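Local structure of trehalose-6-phosphate phosphatase (Neosartorya fumigata, 5DXL) at residues 62-73 / 83-94; 122-130 / 140-148. The protein is a phosphatase of the trehalose-phosphatase family in the HAD clan, with a Rossmann-like alpha/beta core and a smaller cap. One frame throughout, in Å; residues are numbered along the deposited sequence.

Interaction 1 (62-73 / 83-94); sequences VWIISGRDQAFL and LGLSAEHGCFIR
W63 lies with its six-membered ring over the backbone of G84, whose CA sits 3.6 Å from the ring centroid in a CH-pi contact. A chi1 of -77° holds the W63 indole beside its own backbone N and over the neighbouring strand, where glycine presents only main chain. I93 CG1 meets the ring edge at W63 CZ3, 3.6 Å away. The strands 62-65 and 84-87 that carry W63 and G84 run parallel, their axes 11° apart, joined by four backbone bonds in a V62-G84-I64-S86-S66 ladder. The other face of the sheet is also packed: I64 and L85 lie side by side, with CG1 of I64 3.9 Å from CD2 of L85, and L73 of the following helix brings CD1 to 3.6 Å from CB of A87. Where the strands end, E88 N still bonds directly to R68 O, and a water bridges S66 O, S86 OG and G90 N. The side-chain OG of S66 accepts from R68 N in an ST turn, while R68 NE forms a salt bridge with D28. On the looser, more solvent-facing side, where D69 and H89 are exposed, E88, its chain extended beyond CG, turns the anti lone pair of OE2 to Q70 N (2.9 Å, 172°); its other oxygen bridges to R136, which probably eases the nearness of D69 OD1, 4.3 Å from E88 OE2. Q70 OE1 sits 3.1 Å above the face of F92, toward the rim of the ring, and the H89 ring lies over G67 CA. The whole is a beta-alpha-beta crossover, strand 60-65, helix 70-77 and strand 84-87, of the Rossmann-like HAD core, and S66, just after the first strand, stands where this clan usually carries its motif II serine or threonine.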
loop_
_atom_site.group_PDB
_atom_site.type_symbol
_atom_site.label_atom_id
_atom_site.label_comp_id
_atom_site.label_asym_id
_atom_site.label_seq_id
_atom_site.Cartn_x
_atom_site.Cartn_y
_atom_site.Cartn_z
ATOM N N VAL A 62 9.367 0.217 10.328
ATOM C CA VAL A 62 9.377 0.850 9.012
ATOM C C VAL A 62 8.912 -0.137 7.954
ATOM O O VAL A 62 9.524 -1.197 7.765
ATOM C CB VAL A 62 10.791 1.382 8.657
ATOM C CG1 VAL A 62 10.771 2.087 7.310
ATOM C CG2 VAL A 62 11.296 2.338 9.745
ATOM N N TRP A 63 7.822 0.218 7.278
ATOM C CA TRP A 63 7.206 -0.642 6.271
ATOM C C TRP A 63 7.227 -0.020 4.887
ATOM O O TRP A 63 6.901 1.163 4.725
ATOM C CB TRP A 63 5.754 -0.956 6.650
ATOM C CG TRP A 63 5.674 -1.995 7.721
ATOM C CD1 TRP A 63 5.736 -1.793 9.066
ATOM C CD2 TRP A 63 5.561 -3.405 7.525
ATOM N NE1 TRP A 63 5.651 -3.004 9.729
ATOM C CE2 TRP A 63 5.543 -4.007 8.799
ATOM C CE3 TRP A 63 5.459 -4.218 6.391
ATOM C CZ2 TRP A 63 5.423 -5.385 8.968
ATOM C CZ3 TRP A 63 5.346 -5.590 6.564
ATOM C CH2 TRP A 63 5.330 -6.155 7.845
ATOM N N ILE A 64 7.607 -0.829 3.898
ATOM C CA ILE A 64 7.461 -0.472 2.489
ATOM C C ILE A 64 6.271 -1.279 1.948
ATOM O O ILE A 64 6.274 -2.509 2.037
ATOM C CB ILE A 64 8.733 -0.797 1.672
ATOM C CG1 ILE A 64 9.999 -0.231 2.324
ATOM C CG2 ILE A 64 8.607 -0.295 0.220
ATOM C CD1 ILE A 64 9.940 1.260 2.596
ATOM N N ILE A 65 5.255 -0.594 1.416
ATOM C CA ILE A 65 4.022 -1.244 0.970
ATOM C C ILE A 65 3.849 -0.930 -0.505
ATOM O O ILE A 65 3.456 0.168 -0.869
ATOM C CB ILE A 65 2.822 -0.774 1.806
ATOM C CG1 ILE A 65 3.102 -1.015 3.292
ATOM C CG2 ILE A 65 1.543 -1.513 1.396
ATOM C CD1 ILE A 65 2.083 -0.374 4.215
ATOM N N SER A 66 4.163 -1.907 -1.351
ATOM C CA SER A 66 4.458 -1.646 -2.759
ATOM C C SER A 66 3.829 -2.645 -3.726
ATOM O O SER A 66 3.592 -3.797 -3.377
ATOM C CB SER A 66 5.983 -1.639 -2.940
ATOM O OG SER A 66 6.360 -1.577 -4.301
ATOM N N GLY A 67 3.552 -2.187 -4.951
ATOM C CA GLY A 67 3.089 -3.086 -5.990
ATOM C C GLY A 67 4.212 -3.902 -6.611
ATOM O O GLY A 67 3.961 -4.837 -7.377
ATOM N N ARG A 68 5.451 -3.563 -6.271
ATOM C CA ARG A 68 6.604 -4.229 -6.867
ATOM C C ARG A 68 6.683 -5.701 -6.503
ATOM O O ARG A 68 6.203 -6.121 -5.447
ATOM C CB ARG A 68 7.904 -3.551 -6.420
ATOM C CG ARG A 68 8.101 -2.157 -6.943
ATOM C CD ARG A 68 8.673 -2.158 -8.343
ATOM N NE ARG A 68 9.204 -0.846 -8.662
ATOM C CZ ARG A 68 10.095 -0.610 -9.615
ATOM N NH1 ARG A 68 10.555 -1.606 -10.362
ATOM N NH2 ARG A 68 10.528 0.629 -9.813
ATOM N N ASP A 69 7.327 -6.469 -7.381
ATOM C CA ASP A 69 7.590 -7.884 -7.137
ATOM C C ASP A 69 8.347 -8.116 -5.835
ATOM O O ASP A 69 9.172 -7.294 -5.425
ATOM C CB ASP A 69 8.428 -8.501 -8.268
ATOM C CG ASP A 69 7.692 -8.596 -9.581
ATOM O OD1 ASP A 69 6.465 -8.355 -9.639
ATOM O OD2 ASP A 69 8.370 -8.928 -10.573
ATOM N N GLN A 70 8.093 -9.262 -5.220
ATOM C CA GLN A 70 8.870 -9.714 -4.073
ATOM C C GLN A 70 10.362 -9.689 -4.392
ATOM O O GLN A 70 11.175 -9.207 -3.600
ATOM C CB GLN A 70 8.422 -11.123 -3.675
ATOM C CG GLN A 70 9.248 -11.806 -2.609
ATOM C CD GLN A 70 8.856 -13.263 -2.455
ATOM O OE1 GLN A 70 8.151 -13.819 -3.301
ATOM N NE2 GLN A 70 9.311 -13.891 -1.381
ATOM N N ALA A 71 10.722 -10.184 -5.569
ATOM C CA ALA A 71 12.132 -10.272 -5.933
ATOM C C ALA A 71 12.790 -8.897 -6.042
ATOM O O ALA A 71 13.986 -8.747 -5.736
ATOM C CB ALA A 71 12.291 -11.046 -7.239
ATOM N N PHE A 72 12.019 -7.889 -6.441
ATOM C CA PHE A 72 12.533 -6.532 -6.565
ATOM C C PHE A 72 12.805 -5.932 -5.193
ATOM O O PHE A 72 13.890 -5.392 -4.942
ATOM C CB PHE A 72 11.555 -5.641 -7.337
ATOM C CG PHE A 72 12.025 -4.219 -7.494
ATOM C CD1 PHE A 72 11.708 -3.257 -6.544
ATOM C CD2 PHE A 72 12.780 -3.844 -8.599
ATOM C CE1 PHE A 72 12.144 -1.950 -6.691
ATOM C CE2 PHE A 72 13.212 -2.537 -8.754
ATOM C CZ PHE A 72 12.892 -1.588 -7.798
ATOM N N LEU A 73 11.824 -6.017 -4.300
ATOM C CA LEU A 73 11.999 -5.438 -2.970
ATOM C C LEU A 73 13.136 -6.147 -2.250
ATOM O O LEU A 73 13.957 -5.507 -1.603
ATOM C CB LEU A 73 10.720 -5.538 -2.128
ATOM C CG LEU A 73 9.529 -4.695 -2.590
ATOM C CD1 LEU A 73 8.436 -4.784 -1.538
ATOM C CD2 LEU A 73 9.921 -3.246 -2.862
ATOM N N LEU A 83 13.580 -3.678 7.804
ATOM C CA LEU A 83 12.426 -3.226 7.025
ATOM C C LEU A 83 11.359 -4.292 6.967
ATOM O O LEU A 83 11.647 -5.448 6.652
ATOM C CB LEU A 83 12.812 -2.869 5.594
ATOM C CG LEU A 83 13.629 -1.621 5.323
ATOM C CD1 LEU A 83 13.842 -1.520 3.807
ATOM C CD2 LEU A 83 12.891 -0.390 5.838
ATOM N N GLY A 84 10.123 -3.892 7.235
ATOM C CA GLY A 84 8.987 -4.714 6.865
ATOM C C GLY A 84 8.696 -4.491 5.390
ATOM O O GLY A 84 8.724 -3.356 4.922
ATOM N N LEU A 85 8.445 -5.568 4.649
ATOM C CA LEU A 85 8.213 -5.458 3.204
ATOM C C LEU A 85 6.880 -6.088 2.822
ATOM O O LEU A 85 6.610 -7.227 3.171
ATOM C CB LEU A 85 9.350 -6.118 2.415
ATOM C CG LEU A 85 10.745 -5.543 2.718
ATOM C CD1 LEU A 85 11.805 -6.420 2.052
ATOM C CD2 LEU A 85 10.867 -4.081 2.251
ATOM N N SER A 86 6.058 -5.330 2.104
ATOM C CA SER A 86 4.804 -5.835 1.543
ATOM C C SER A 86 4.899 -5.689 0.032
ATOM O O SER A 86 5.032 -4.577 -0.473
ATOM C CB SER A 86 3.604 -5.072 2.102
ATOM O OG SER A 86 2.403 -5.417 1.409
ATOM N N ALA A 87 4.898 -6.815 -0.675
ATOM C CA ALA A 87 5.137 -6.817 -2.118
ATOM C C ALA A 87 3.948 -7.369 -2.881
ATOM O O ALA A 87 3.110 -8.071 -2.307
ATOM C CB ALA A 87 6.392 -7.634 -2.447
ATOM N N GLU A 88 3.889 -7.030 -4.169
ATOM C CA GLU A 88 2.914 -7.599 -5.103
ATOM C C GLU A 88 1.491 -7.396 -4.600
ATOM O O GLU A 88 0.684 -8.318 -4.560
ATOM C CB GLU A 88 3.225 -9.084 -5.350
ATOM C CG GLU A 88 4.580 -9.260 -5.997
ATOM C CD GLU A 88 4.893 -10.685 -6.431
ATOM O OE1 GLU A 88 3.973 -11.396 -6.897
ATOM O OE2 GLU A 88 6.072 -11.090 -6.302
ATOM N N HIS A 89 1.202 -6.160 -4.204
ATOM C CA HIS A 89 -0.141 -5.771 -3.793
ATOM C C HIS A 89 -0.676 -6.653 -2.665
ATOM O O HIS A 89 -1.765 -7.226 -2.768
ATOM C CB HIS A 89 -1.085 -5.792 -5.006
ATOM C CG HIS A 89 -0.620 -4.924 -6.135
ATOM N ND1 HIS A 89 0.141 -5.402 -7.183
ATOM C CD2 HIS A 89 -0.779 -3.600 -6.361
ATOM C CE1 HIS A 89 0.411 -4.411 -8.014
ATOM N NE2 HIS A 89 -0.135 -3.308 -7.539
ATOM N N GLY A 90 0.113 -6.775 -1.600
ATOM C CA GLY A 90 -0.314 -7.463 -0.398
ATOM C C GLY A 90 -0.208 -8.979 -0.447
ATOM O O GLY A 90 -0.703 -9.660 0.441
ATOM N N CYS A 91 0.425 -9.517 -1.480
ATOM C CA CYS A 91 0.477 -10.966 -1.620
ATOM C C CYS A 91 1.688 -11.601 -0.946
ATOM O O CYS A 91 1.659 -12.783 -0.625
ATOM C CB CYS A 91 0.447 -11.342 -3.092
ATOM S SG CYS A 91 -1.177 -11.057 -3.807
ATOM N N PHE A 92 2.739 -10.818 -0.731
ATOM C CA PHE A 92 3.947 -11.311 -0.066
ATOM C C PHE A 92 4.325 -10.364 1.059
ATOM O O PHE A 92 4.332 -9.150 0.866
ATOM C CB PHE A 92 5.114 -11.433 -1.042
ATOM C CG PHE A 92 4.974 -12.565 -2.017
ATOM C CD1 PHE A 92 5.368 -13.842 -1.677
ATOM C CD2 PHE A 92 4.437 -12.344 -3.275
ATOM C CE1 PHE A 92 5.231 -14.892 -2.585
ATOM C CE2 PHE A 92 4.300 -13.387 -4.188
ATOM C CZ PHE A 92 4.696 -14.660 -3.839
ATOM N N ILE A 93 4.622 -10.911 2.227
ATOM C CA ILE A 93 4.998 -10.065 3.353
ATOM C C ILE A 93 6.232 -10.613 4.056
ATOM O O ILE A 93 6.371 -11.825 4.245
ATOM C CB ILE A 93 3.851 -9.919 4.369
ATOM C CG1 ILE A 93 4.172 -8.840 5.398
ATOM C CG2 ILE A 93 3.562 -11.224 5.089
ATOM C CD1 ILE A 93 2.996 -8.491 6.277
ATOM N N ARG A 94 7.139 -9.708 4.414
ATOM C CA ARG A 94 8.287 -10.060 5.246
ATOM C C ARG A 94 8.272 -9.167 6.470
ATOM O O ARG A 94 8.321 -7.943 6.336
ATOM C CB ARG A 94 9.609 -9.907 4.487
ATOM C CG ARG A 94 10.837 -10.378 5.325
ATOM C CD ARG A 94 12.212 -9.859 4.802
ATOM N NE ARG A 94 12.481 -8.464 5.175
ATOM C CZ ARG A 94 13.626 -7.835 4.899
ATOM N NH1 ARG A 94 14.588 -8.493 4.247
ATOM N NH2 ARG A 94 13.806 -6.549 5.252
HETATM O O HOH W 1 1.986 -4.630 -1.184
HETATM O O HOH W 2 9.125 -11.881 -7.343
#

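Interaction 2 (122-130 / 140-148); sequences HFTERTQGS and TWHYRRADP
The indole of W141 is covered on one face by F123 CB, 3.9 Å above its plane, and on the opposite face by Y143 CB from its own segment. At the edge stand T127, whose CB lies in the ring plane, and T124, whose OG1 takes a weak, bent bond from W141 NE1 (2.9 Å, 127°). The same T124 oxygen also bonds to F120 O one helical turn back. With CG anti to the backbone N (chi1 -173°), W141 extends from its strand to the end of helix 112-125. This is helix-on-sheet packing in the cap, where helices 112-125 and 148-164 pack with a four-stranded antiparallel sheet, as in related HAD phosphatases. Beyond the helix a type II turn, T127 to S130, is fixed at T127 O, which accepts from both S130 N and S130 OG; the hydroxyl lies in the carbonyl plane, 2.8 Å from T127 O. T127 OG1 in turn donates to F123 O. G129, at a positive phi of 98°, passes the type I turn Y143 to A146 closely. T127 CG2 touches A146 CB at 3.8 Å, while two waters bridge Q128 O to D147 N and G129 O to R145 N.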
loop_
_atom_site.group_PDB
_atom_site.type_symbol
_atom_site.label_atom_id
_atom_site.label_comp_id
_atom_site.label_asym_id
_atom_site.label_seq_id
_atom_site.Cartn_x
_atom_site.Cartn_y
_atom_site.Cartn_z
ATOM N N HIS A 122 -18.151 -18.606 -19.090
ATOM C CA HIS A 122 -19.524 -18.625 -19.569
ATOM C C HIS A 122 -19.854 -17.336 -20.298
ATOM O O HIS A 122 -20.355 -17.364 -21.428
ATOM C CB HIS A 122 -20.476 -18.826 -18.403
ATOM C CG HIS A 122 -21.902 -18.985 -18.810
ATOM N ND1 HIS A 122 -22.809 -17.948 -18.766
ATOM C CD2 HIS A 122 -22.581 -20.066 -19.255
ATOM C CE1 HIS A 122 -23.986 -18.386 -19.175
ATOM N NE2 HIS A 122 -23.876 -19.667 -19.476
ATOM N N PHE A 123 -19.563 -16.209 -19.649
ATOM C CA PHE A 123 -19.829 -14.904 -20.239
ATOM C C PHE A 123 -18.912 -14.624 -21.418
ATOM O O PHE A 123 -19.304 -13.921 -22.351
ATOM C CB PHE A 123 -19.703 -13.792 -19.194
ATOM C CG PHE A 123 -20.939 -13.598 -18.376
ATOM C CD1 PHE A 123 -21.923 -12.706 -18.785
ATOM C CD2 PHE A 123 -21.142 -14.327 -17.215
ATOM C CE1 PHE A 123 -23.078 -12.524 -18.034
ATOM C CE2 PHE A 123 -22.293 -14.157 -16.458
ATOM C CZ PHE A 123 -23.272 -13.255 -16.876
ATOM N N THR A 124 -17.697 -15.170 -21.393
ATOM C CA THR A 124 -16.791 -14.989 -22.518
ATOM C C THR A 124 -17.340 -15.643 -23.787
ATOM O O THR A 124 -17.375 -15.020 -24.848
ATOM C CB THR A 124 -15.396 -15.540 -22.206
ATOM O OG1 THR A 124 -14.857 -14.780 -21.120
ATOM C CG2 THR A 124 -14.480 -15.406 -23.411
ATOM N N GLU A 125 -17.795 -16.885 -23.667
ATOM C CA GLU A 125 -18.368 -17.592 -24.809
ATOM C C GLU A 125 -19.586 -16.855 -25.372
ATOM O O GLU A 125 -19.917 -16.997 -26.552
ATOM C CB GLU A 125 -18.748 -19.018 -24.406
ATOM C CG GLU A 125 -17.554 -19.889 -24.047
ATOM C CD GLU A 125 -17.942 -21.116 -23.240
ATOM O OE1 GLU A 125 -19.120 -21.217 -22.832
ATOM O OE2 GLU A 125 -17.065 -21.977 -23.004
ATOM N N ARG A 126 -20.234 -16.053 -24.533
ATOM C CA ARG A 126 -21.469 -15.368 -24.929
ATOM C C ARG A 126 -21.301 -13.862 -25.161
ATOM O O ARG A 126 -22.286 -13.137 -25.344
ATOM C CB ARG A 126 -22.543 -15.610 -23.874
ATOM C CG ARG A 126 -23.047 -17.044 -23.880
ATOM C CD ARG A 126 -23.527 -17.512 -22.520
ATOM N NE ARG A 126 -23.948 -18.914 -22.566
ATOM C CZ ARG A 126 -23.116 -19.954 -22.515
ATOM N NH1 ARG A 126 -21.805 -19.763 -22.404
ATOM N NH2 ARG A 126 -23.593 -21.194 -22.569
ATOM N N THR A 127 -20.058 -13.392 -25.162
ATOM C CA THR A 127 -19.793 -11.976 -25.391
ATOM C C THR A 127 -18.619 -11.839 -26.349
ATOM O O THR A 127 -17.465 -11.838 -25.930
ATOM C CB THR A 127 -19.486 -11.225 -24.078
ATOM O OG1 THR A 127 -20.477 -11.534 -23.087
ATOM C CG2 THR A 127 -19.457 -9.727 -24.305
ATOM N N GLN A 128 -18.914 -11.735 -27.644
ATOM C CA GLN A 128 -17.864 -11.734 -28.656
ATOM C C GLN A 128 -16.875 -10.597 -28.427
ATOM O O GLN A 128 -17.274 -9.461 -28.167
ATOM C CB GLN A 128 -18.473 -11.631 -30.061
ATOM C CG GLN A 128 -17.447 -11.690 -31.193
ATOM C CD GLN A 128 -16.796 -13.063 -31.340
ATOM O OE1 GLN A 128 -17.191 -14.029 -30.683
ATOM N NE2 GLN A 128 -15.797 -13.154 -32.211
ATOM N N GLY A 129 -15.586 -10.922 -28.494
ATOM C CA GLY A 129 -14.533 -9.945 -28.287
ATOM C C GLY A 129 -13.952 -9.964 -26.879
ATOM O O GLY A 129 -12.861 -9.430 -26.637
ATOM N N SER A 130 -14.675 -10.563 -25.937
ATOM C CA SER A 130 -14.215 -10.558 -24.546
ATOM C C SER A 130 -13.184 -11.645 -24.324
ATOM O O SER A 130 -13.095 -12.582 -25.109
ATOM C CB SER A 130 -15.383 -10.746 -23.567
ATOM O OG SER A 130 -15.917 -12.064 -23.632
ATOM N N THR A 140 -9.432 -11.290 -14.169
ATOM C CA THR A 140 -10.032 -10.125 -14.816
ATOM C C THR A 140 -10.724 -10.494 -16.121
ATOM O O THR A 140 -10.143 -11.155 -16.986
ATOM C CB THR A 140 -8.975 -9.037 -15.088
ATOM O OG1 THR A 140 -8.296 -8.725 -13.867
ATOM C CG2 THR A 140 -9.653 -7.771 -15.606
ATOM N N TRP A 141 -11.980 -10.075 -16.248
ATOM C CA TRP A 141 -12.725 -10.260 -17.485
ATOM C C TRP A 141 -12.680 -8.965 -18.296
ATOM O O TRP A 141 -13.119 -7.933 -17.816
ATOM C CB TRP A 141 -14.177 -10.670 -17.184
ATOM C CG TRP A 141 -14.934 -11.039 -18.420
ATOM C CD1 TRP A 141 -14.588 -11.995 -19.330
ATOM C CD2 TRP A 141 -16.161 -10.461 -18.893
ATOM N NE1 TRP A 141 -15.528 -12.054 -20.337
ATOM C CE2 TRP A 141 -16.496 -11.121 -20.090
ATOM C CE3 TRP A 141 -17.006 -9.458 -18.415
ATOM C CZ2 TRP A 141 -17.644 -10.804 -20.820
ATOM C CZ3 TRP A 141 -18.149 -9.144 -19.148
ATOM C CH2 TRP A 141 -18.450 -9.815 -20.330
ATOM N N HIS A 142 -12.116 -9.032 -19.500
ATOM C CA HIS A 142 -11.939 -7.862 -20.369
ATOM C C HIS A 142 -12.979 -7.867 -21.475
ATOM O O HIS A 142 -13.211 -8.904 -22.084
ATOM C CB HIS A 142 -10.545 -7.862 -21.019
ATOM C CG HIS A 142 -9.402 -7.691 -20.061
ATOM N ND1 HIS A 142 -8.831 -6.462 -19.801
ATOM C CD2 HIS A 142 -8.701 -8.592 -19.334
ATOM C CE1 HIS A 142 -7.834 -6.614 -18.945
ATOM N NE2 HIS A 142 -7.729 -7.897 -18.651
ATOM N N TYR A 143 -13.574 -6.715 -21.782
ATOM C CA TYR A 143 -14.579 -6.692 -22.848
ATOM C C TYR A 143 -14.580 -5.424 -23.716
ATOM O O TYR A 143 -15.581 -5.114 -24.362
ATOM C CB TYR A 143 -15.970 -6.912 -22.239
ATOM C CG TYR A 143 -16.379 -5.906 -21.208
ATOM C CD1 TYR A 143 -17.053 -4.740 -21.578
ATOM C CD2 TYR A 143 -16.105 -6.104 -19.863
ATOM C CE1 TYR A 143 -17.431 -3.802 -20.636
ATOM C CE2 TYR A 143 -16.481 -5.169 -18.910
ATOM C CZ TYR A 143 -17.142 -4.021 -19.306
ATOM O OH TYR A 143 -17.520 -3.093 -18.366
ATOM N N ARG A 144 -13.461 -4.708 -23.778
ATOM C CA ARG A 144 -13.422 -3.488 -24.589
ATOM C C ARG A 144 -13.710 -3.748 -26.066
ATOM O O ARG A 144 -14.262 -2.884 -26.736
ATOM C CB ARG A 144 -12.059 -2.782 -24.450
ATOM C CG ARG A 144 -11.970 -1.449 -25.206
ATOM C CD ARG A 144 -13.082 -0.500 -24.764
ATOM N NE ARG A 144 -13.177 0.717 -25.561
ATOM C CZ ARG A 144 -14.095 0.925 -26.503
ATOM N NH1 ARG A 144 -14.997 -0.013 -26.778
ATOM N NH2 ARG A 144 -14.113 2.068 -27.179
ATOM N N ARG A 145 -13.367 -4.930 -26.568
ATOM C CA ARG A 145 -13.545 -5.212 -27.986
ATOM C C ARG A 145 -14.980 -5.646 -28.282
ATOM O O ARG A 145 -15.368 -5.767 -29.444
ATOM C CB ARG A 145 -12.560 -6.284 -28.456
ATOM C CG ARG A 145 -11.095 -5.830 -28.453
ATOM C CD ARG A 145 -10.843 -4.712 -29.459
ATOM N NE ARG A 145 -11.115 -5.153 -30.830
ATOM C CZ ARG A 145 -10.226 -5.735 -31.636
ATOM N NH1 ARG A 145 -8.973 -5.961 -31.231
ATOM N NH2 ARG A 145 -10.590 -6.100 -32.863
ATOM N N ALA A 146 -15.760 -5.878 -27.234
ATOM C CA ALA A 146 -17.162 -6.250 -27.418
ATOM C C ALA A 146 -18.001 -5.042 -27.812
ATOM O O ALA A 146 -17.584 -3.895 -27.650
ATOM C CB ALA A 146 -17.715 -6.878 -26.151
ATOM N N ASP A 147 -19.200 -5.294 -28.332
ATOM C CA ASP A 147 -20.147 -4.204 -28.479
ATOM C C ASP A 147 -20.227 -3.424 -27.171
ATOM O O ASP A 147 -20.397 -4.010 -26.115
ATOM C CB ASP A 147 -21.525 -4.733 -28.867
ATOM C CG ASP A 147 -22.564 -3.636 -28.924
ATOM O OD1 ASP A 147 -22.480 -2.802 -29.848
ATOM O OD2 ASP A 147 -23.451 -3.595 -28.040
ATOM N N PRO A 148 -20.089 -2.095 -27.237
ATOM C CA PRO A 148 -20.045 -1.286 -26.014
ATOM C C PRO A 148 -21.271 -1.426 -25.106
ATOM O O PRO A 148 -21.105 -1.661 -23.913
ATOM C CB PRO A 148 -19.916 0.137 -26.549
ATOM C CG PRO A 148 -19.192 -0.034 -27.842
ATOM C CD PRO A 148 -19.723 -1.312 -28.431
HETATM O O HOH W 3 -19.670 -8.335 -28.721
HETATM O O HOH W 4 -12.258 -7.220 -25.143
#

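The two contacts follow one another along the chain in different parts of the molecule. The centre of interaction 1, in the core sheet, lies about 9 Å, and that of interaction 2, in the cap, about 31 Å, from the centre of the chain. Their centres are about 33 Å apart, their nearest atoms about 11 Å. One connection is the hairpin joining the segments of interaction 2: its R136 forms a salt bridge with E88, and V137 touches C91. The active site of HAD phosphatases usually lies between core and cap; by analogy, the DxDGT sequence containing D28, with S66 and K190, would place it beside interaction 1, where K190 NZ bonds to I65 O.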